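Local structure of type III effector HopU1 (Pseudomonas syringae pv. tomato, 3U0J) at residues 96-101 and 119-124; 256-259 and 263-266. The protein probably transfers ADP-ribose from NAD+ to arginine residues of plant proteins, acting as a type III effector that the bacterium uses against plant immunity. All blocks are in the same frame, centred on the assembly; numbering follows the deposited sequence.

Interaction 1: residues 96-101 and 119-124; sequences YMHTAQ and EVNNYL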
ATOM      1  N   TYR A  96      -9.298   0.174  -2.050  1.00 14.59           N
ATOM      2  CA  TYR A  96      -9.943  -1.103  -1.763  1.00 16.32           C
ATOM      3  C   TYR A  96      -9.281  -2.236  -2.546  1.00 17.96           C
ATOM      4  O   TYR A  96      -8.831  -3.216  -1.958  1.00 18.54           O
ATOM      5  CB  TYR A  96     -11.436  -1.041  -2.090  1.00 14.29           C
ATOM      6  CG  TYR A  96     -12.218  -2.278  -1.698  1.00 15.39           C
ATOM      7  CD1 TYR A  96     -12.254  -3.393  -2.523  1.00 17.18           C
ATOM      8  CD2 TYR A  96     -12.943  -2.322  -0.512  1.00 16.07           C
ATOM      9  CE1 TYR A  96     -12.981  -4.530  -2.172  1.00 16.68           C
ATOM     10  CE2 TYR A  96     -13.674  -3.440  -0.152  1.00 14.10           C
ATOM     11  CZ  TYR A  96     -13.693  -4.546  -0.977  1.00 17.52           C
ATOM     12  OH  TYR A  96     -14.415  -5.676  -0.613  1.00 16.43           O
ATOM     13  N   MET A  97      -9.213  -2.086  -3.868  1.00 18.30           N
ATOM     14  CA  MET A  97      -8.715  -3.144  -4.738  1.00 16.88           C
ATOM     15  C   MET A  97      -7.262  -3.466  -4.434  1.00 18.36           C
ATOM     16  O   MET A  97      -6.840  -4.614  -4.560  1.00 21.22           O
ATOM     17  CB  MET A  97      -8.875  -2.776  -6.207  1.00 14.60           C
ATOM     18  CG  MET A  97     -10.307  -2.838  -6.684  1.00 14.06           C
ATOM     19  SD  MET A  97     -10.496  -2.281  -8.382  1.00  4.43           S
ATOM     20  CE  MET A  97     -11.728  -3.465  -8.862  1.00 13.49           C
ATOM     21  N   HIS A  98      -6.503  -2.467  -4.004  1.00 15.38           N
ATOM     22  CA  HIS A  98      -5.104  -2.702  -3.647  1.00 15.27           C
ATOM     23  C   HIS A  98      -4.932  -3.455  -2.314  1.00 20.45           C
ATOM     24  O   HIS A  98      -3.925  -4.146  -2.122  1.00 23.00           O
ATOM     25  CB  HIS A  98      -4.346  -1.382  -3.612  1.00 13.40           C
ATOM     26  CG  HIS A  98      -2.862  -1.530  -3.717  1.00 16.19           C
ATOM     27  ND1 HIS A  98      -2.213  -1.648  -4.925  1.00 16.56           N
ATOM     28  CD2 HIS A  98      -1.897  -1.557  -2.765  1.00 16.11           C
ATOM     29  CE1 HIS A  98      -0.910  -1.751  -4.715  1.00 14.30           C
ATOM     30  NE2 HIS A  98      -0.692  -1.689  -3.414  1.00 14.40           N
ATOM     31  N   THR A  99      -5.895  -3.324  -1.399  1.00 17.26           N
ATOM     32  CA  THR A  99      -5.791  -3.959  -0.085  1.00 16.90           C
ATOM     33  C   THR A  99      -6.415  -5.348  -0.087  1.00 21.08           C
ATOM     34  O   THR A  99      -6.408  -6.052   0.931  1.00 19.82           O
ATOM     35  CB  THR A  99      -6.501  -3.138   1.009  1.00 19.09           C
ATOM     36  OG1 THR A  99      -7.912  -3.062   0.736  1.00 17.00           O
ATOM     37  CG2 THR A  99      -5.915  -1.754   1.108  1.00 16.34           C
ATOM     38  N   ALA A 100      -6.962  -5.732  -1.236  1.00 18.79           N
ATOM     39  CA  ALA A 100      -7.702  -6.979  -1.347  1.00 18.42           C
ATOM     40  C   ALA A 100      -6.850  -8.081  -1.936  1.00 19.63           C
ATOM     41  O   ALA A 100      -5.773  -7.845  -2.467  1.00 20.26           O
ATOM     42  CB  ALA A 100      -8.955  -6.786  -2.196  1.00 18.61           C
ATOM     43  N   GLN A 101      -7.371  -9.294  -1.869  1.00 23.69           N
ATOM     44  CA  GLN A 101      -6.635 -10.454  -2.322  1.00 20.48           C
ATOM     45  C   GLN A 101      -7.394 -11.085  -3.479  1.00 22.27           C
ATOM     46  O   GLN A 101      -7.005 -12.153  -3.938  1.00 23.01           O
ATOM     47  CB  GLN A 101      -6.544 -11.455  -1.175  1.00 20.81           C
ATOM     48  CG  GLN A 101      -5.162 -11.972  -0.865  1.00 26.87           C
ATOM     49  CD  GLN A 101      -4.237 -10.924  -0.224  1.00 34.98           C
ATOM     50  OE1 GLN A 101      -4.674 -10.058   0.553  1.00 27.62           O
ATOM     51  NE2 GLN A 101      -2.941 -11.019  -0.542  1.00 32.58           N
ATOM     52  N   GLU A 119       1.349  -7.619  -8.200  1.00 14.14           N
ATOM     53  CA  GLU A 119       1.840  -7.352  -9.542  1.00 12.46           C
ATOM     54  C   GLU A 119       2.304  -5.909  -9.625  1.00 15.44           C
ATOM     55  O   GLU A 119       3.351  -5.620 -10.204  1.00 16.66           O
ATOM     56  CB  GLU A 119       0.758  -7.633 -10.580  1.00 15.02           C
ATOM     57  CG  GLU A 119       1.169  -7.339 -12.009  1.00 16.44           C
ATOM     58  CD  GLU A 119       0.098  -7.716 -13.022  1.00 21.85           C
ATOM     59  OE1 GLU A 119      -1.005  -8.142 -12.603  1.00 17.22           O
ATOM     60  OE2 GLU A 119       0.365  -7.590 -14.247  1.00 29.84           O
ATOM     61  N   VAL A 120       1.532  -5.007  -9.016  1.00 16.28           N
ATOM     62  CA  VAL A 120       1.833  -3.576  -9.053  1.00 13.33           C
ATOM     63  C   VAL A 120       3.062  -3.237  -8.231  1.00 12.70           C
ATOM     64  O   VAL A 120       3.985  -2.603  -8.723  1.00 13.21           O
ATOM     65  CB  VAL A 120       0.626  -2.729  -8.591  1.00 13.93           C
ATOM     66  CG1 VAL A 120       1.063  -1.307  -8.251  1.00 13.22           C
ATOM     67  CG2 VAL A 120      -0.435  -2.717  -9.670  1.00 12.91           C
ATOM     68  N   ASN A 121       3.073  -3.682  -6.981  1.00 15.10           N
ATOM     69  CA  ASN A 121       4.213  -3.461  -6.097  1.00 14.29           C
ATOM     70  C   ASN A 121       5.477  -3.998  -6.730  1.00 16.05           C
ATOM     71  O   ASN A 121       6.474  -3.284  -6.819  1.00 15.46           O
ATOM     72  CB  ASN A 121       3.986  -4.117  -4.738  1.00 13.89           C
ATOM     73  CG  ASN A 121       3.014  -3.343  -3.874  1.00 12.89           C
ATOM     74  OD1 ASN A 121       2.587  -2.247  -4.230  1.00 15.21           O
ATOM     75  ND2 ASN A 121       2.660  -3.908  -2.737  1.00 11.98           N
ATOM     76  N   ASN A 122       5.427  -5.245  -7.199  1.00 14.27           N
ATOM     77  CA  ASN A 122       6.577  -5.843  -7.850  1.00 13.67           C
ATOM     78  C   ASN A 122       7.039  -5.046  -9.066  1.00 15.77           C
ATOM     79  O   ASN A 122       8.243  -4.820  -9.249  1.00 16.00           O
ATOM     80  CB  ASN A 122       6.310  -7.305  -8.202  1.00 13.45           C
ATOM     81  CG  ASN A 122       6.654  -8.237  -7.058  1.00 15.98           C
ATOM     82  OD1 ASN A 122       6.882  -7.785  -5.943  1.00 19.11           O
ATOM     83  ND2 ASN A 122       6.697  -9.531  -7.325  1.00 15.32           N
ATOM     84  N   TYR A 123       6.082  -4.626  -9.888  1.00 15.31           N
ATOM     85  CA  TYR A 123       6.366  -3.769 -11.035  1.00 15.93           C
ATOM     86  C   TYR A 123       7.112  -2.498 -10.608  1.00 17.80           C
ATOM     87  O   TYR A 123       8.165  -2.185 -11.129  1.00 16.86           O
ATOM     88  CB  TYR A 123       5.078  -3.389 -11.780  1.00 14.32           C
ATOM     89  CG  TYR A 123       5.295  -2.228 -12.712  1.00 18.12           C
ATOM     90  CD1 TYR A 123       5.056  -0.921 -12.296  1.00 23.24           C
ATOM     91  CD2 TYR A 123       5.782  -2.425 -13.996  1.00 19.26           C
ATOM     92  CE1 TYR A 123       5.270   0.154 -13.145  1.00 25.28           C
ATOM     93  CE2 TYR A 123       6.007  -1.359 -14.850  1.00 22.03           C
ATOM     94  CZ  TYR A 123       5.751  -0.074 -14.423  1.00 28.62           C
ATOM     95  OH  TYR A 123       5.988   0.988 -15.268  1.00 36.11           O
ATOM     96  N   LEU A 124       6.568  -1.770  -9.641  1.00 17.76           N
ATOM     97  CA  LEU A 124       7.246  -0.574  -9.163  1.00 17.81           C
ATOM     98  C   LEU A 124       8.658  -0.834  -8.643  1.00 18.78           C
ATOM     99  O   LEU A 124       9.539  -0.005  -8.859  1.00 21.85           O
ATOM    100  CB  LEU A 124       6.427   0.140  -8.093  1.00 17.29           C
ATOM    101  CG  LEU A 124       5.150   0.801  -8.586  1.00 16.73           C
ATOM    102  CD1 LEU A 124       4.278   1.215  -7.401  1.00 17.40           C
ATOM    103  CD2 LEU A 124       5.493   1.979  -9.455  1.00 19.11           C
TER
HETATM  104  O   HOH W   1       1.035  -2.410  -0.947  1.00 12.23           O

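Interaction 2: residues 256-259 and 263-266; sequences SALS and HLFV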
ATOM      1  N   SER A 256      18.213  -4.269  16.460  1.00 26.03           N
ATOM      2  CA  SER A 256      18.541  -5.160  17.519  1.00 24.10           C
ATOM      3  C   SER A 256      17.792  -6.467  17.471  1.00 27.29           C
ATOM      4  O   SER A 256      16.856  -6.619  16.784  1.00 27.70           O
ATOM      5  CB  SER A 256      18.253  -4.457  18.826  1.00 23.50           C
ATOM      6  OG  SER A 256      16.978  -3.899  18.826  1.00 29.52           O
ATOM      7  N   ALA A 257      18.235  -7.430  18.238  1.00 32.28           N
ATOM      8  CA  ALA A 257      17.582  -8.704  18.290  1.00 33.11           C
ATOM      9  C   ALA A 257      16.463  -8.709  19.274  1.00 32.51           C
ATOM     10  O   ALA A 257      16.353  -7.849  20.078  1.00 32.47           O
ATOM     11  CB  ALA A 257      18.536  -9.730  18.632  1.00 24.74           C
ATOM     12  N   LEU A 258      15.611  -9.705  19.143  1.00 35.99           N
ATOM     13  CA  LEU A 258      14.516  -9.975  20.029  1.00 35.77           C
ATOM     14  C   LEU A 258      14.617 -11.433  20.375  1.00 35.81           C
ATOM     15  O   LEU A 258      15.658 -11.953  20.507  1.00 45.36           O
ATOM     16  CB  LEU A 258      13.212  -9.716  19.324  1.00 36.57           C
ATOM     17  CG  LEU A 258      12.992  -8.388  18.637  1.00 38.01           C
ATOM     18  CD1 LEU A 258      11.766  -8.412  17.820  1.00 31.41           C
ATOM     19  CD2 LEU A 258      12.877  -7.322  19.624  1.00 30.70           C
ATOM     20  N   SER A 259      13.534 -12.127  20.501  1.00 40.20           N
ATOM     21  CA  SER A 259      13.619 -13.538  20.792  1.00 47.79           C
ATOM     22  C   SER A 259      14.279 -14.274  19.646  1.00 51.08           C
ATOM     23  O   SER A 259      14.816 -13.642  18.814  1.00 50.06           O
ATOM     24  CB  SER A 259      12.209 -14.017  20.933  1.00 53.79           C
ATOM     25  OG  SER A 259      11.346 -12.922  20.742  1.00 53.28           O
ATOM     26  N   HIS A 263      14.199 -10.004  14.747  1.00 28.57           N
ATOM     27  CA  HIS A 263      14.932  -8.751  14.753  1.00 27.01           C
ATOM     28  C   HIS A 263      14.010  -7.557  14.651  1.00 25.10           C
ATOM     29  O   HIS A 263      12.932  -7.633  14.076  1.00 28.67           O
ATOM     30  CB  HIS A 263      15.965  -8.750  13.638  1.00 23.97           C
ATOM     31  CG  HIS A 263      16.835  -9.963  13.646  1.00 25.69           C
ATOM     32  ND1 HIS A 263      18.098  -9.965  14.200  1.00 23.42           N
ATOM     33  CD2 HIS A 263      16.605 -11.225  13.209  1.00 22.86           C
ATOM     34  CE1 HIS A 263      18.617 -11.176  14.084  1.00 26.84           C
ATOM     35  NE2 HIS A 263      17.731 -11.961  13.490  1.00 26.21           N
ATOM     36  N   LEU A 264      14.439  -6.452  15.232  1.00 21.93           N
ATOM     37  CA  LEU A 264      13.633  -5.269  15.242  1.00 21.26           C
ATOM     38  C   LEU A 264      14.446  -4.146  14.656  1.00 20.03           C
ATOM     39  O   LEU A 264      15.524  -3.836  15.153  1.00 23.45           O
ATOM     40  CB  LEU A 264      13.239  -4.922  16.677  1.00 22.96           C
ATOM     41  CG  LEU A 264      12.723  -3.492  16.876  1.00 20.93           C
ATOM     42  CD1 LEU A 264      11.363  -3.314  16.241  1.00 20.58           C
ATOM     43  CD2 LEU A 264      12.638  -3.157  18.329  1.00 19.33           C
ATOM     44  N   PHE A 265      13.936  -3.530  13.599  1.00 19.72           N
ATOM     45  CA  PHE A 265      14.550  -2.310  13.078  1.00 19.70           C
ATOM     46  C   PHE A 265      13.645  -1.129  13.316  1.00 21.47           C
ATOM     47  O   PHE A 265      12.458  -1.162  12.981  1.00 22.17           O
ATOM     48  CB  PHE A 265      14.882  -2.443  11.598  1.00 15.06           C
ATOM     49  CG  PHE A 265      15.699  -3.626  11.306  1.00 15.74           C
ATOM     50  CD1 PHE A 265      17.074  -3.540  11.315  1.00 15.91           C
ATOM     51  CD2 PHE A 265      15.096  -4.853  11.084  1.00 17.82           C
ATOM     52  CE1 PHE A 265      17.846  -4.656  11.088  1.00 18.84           C
ATOM     53  CE2 PHE A 265      15.848  -5.975  10.842  1.00 18.36           C
ATOM     54  CZ  PHE A 265      17.235  -5.880  10.845  1.00 21.61           C
ATOM     55  N   VAL A 266      14.200  -0.094  13.927  1.00 22.61           N
ATOM     56  CA  VAL A 266      13.436   1.111  14.164  1.00 25.03           C
ATOM     57  C   VAL A 266      13.696   2.045  13.017  1.00 23.51           C
ATOM     58  O   VAL A 266      14.839   2.380  12.735  1.00 22.99           O
ATOM     59  CB  VAL A 266      13.814   1.793  15.481  1.00 26.04           C
ATOM     60  CG1 VAL A 266      13.244   3.205  15.506  1.00 25.41           C
ATOM     61  CG2 VAL A 266      13.311   0.966  16.660  1.00 18.59           C
TER

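Interaction 1: residues 96-101 and 119-124
H98 reaches from helix 89-99 to helix 116-126, where V120 and N121 receive the end of its ring. The ring bridges backbones whose nearest CA atoms, those of H98 and V120, are 8.8 Å apart. With CG anti to the backbone N (chi1 -160°), the imidazole extends across this gap and presents its CE1–NE2 edge. H98 CE1 meets V120 CG1 at 4.1 Å, near the ring plane. Beside it, N121 OD1 lies in the plane of the imidazole, 3.4 Å from H98 NE2, while the amide is turned 61° out of that plane. A water makes the clearer polar link: it accepts from N121 ND2 at 2.8 Å and is hydrogen-bonded to H98 NE2 at 3.1 Å. The other ring nitrogen, ND1, is taken by NE2 of H147 on helix 145-162, and the ring of F197 meets H98 edge-to-face. Both imidazole nitrogens therefore have partners, which should fix the rotation of the ring. The chemistry is that of a buried polar junction: H98 joins the two helices through NE2, by way of a bound water, and through a methyl contact at CE1, while ND1 ties it to a third helix.

Interaction 2: residues 256-259 and 263-266
S256 and L264 face each other as a hydrogen-bonded antiparallel pair, and their two backbone bonds carry this contact. S256 N donates to L264 O at 3.0 Å, and L264 N returns the bond to S256 O at 2.9 Å with an N-H...O angle of 168°. S256 O also receives a CA-H...O contact from H263 CA at 3.5 Å. One step on, A257 and H263 form the non-hydrogen-bonded pair, their CA atoms 4.4 Å apart. Beyond the paired residues, L258 folds its side chain back over the start of the opposite strand. Its CG stands anti to the carbonyl carbon (chi1 -52°), a turn that brings CD2 to 3.8 Å from L264 CB, with CD1 also close to that carbon. The leucine thus adds an apolar contact on the face that carries S256 and L264. On the other face the imidazole of H263 stays beside A257, its ND1 4.3 Å from A257 CA, and ND1 is hydrogen-bonded to the hydroxyl of Y183 on helix 176-188. Further out, H263 and F265 bond through their backbones to A219, tying strand 263-269 to strand 218-224, while Y183 also meets F265 edge-to-face. Together these contacts form the closed end of a beta hairpin, strands 248-257 and 263-269, within the five-stranded mixed sheet of the ADP-ribosyltransferase domain.

Two ways of joining neighbouring elements appear in one chain. Interaction 1 relies on side chains and a water between helices, in the interior, its centre about 7 Å from the centre of the chain; interaction 2 relies on backbone pairing at the surface, its own centre about 23 Å out. Their centres lie about 28 Å apart and their nearest atoms about 19 Å, so neither touches the other. They also follow one another in sequence, residues 96-101 and 119-124 coming before 256-259 and 263-266. Each nevertheless has a histidine whose ND1 is held by a residue of a further helix: 145-162 in interaction 1, 176-188 in interaction 2.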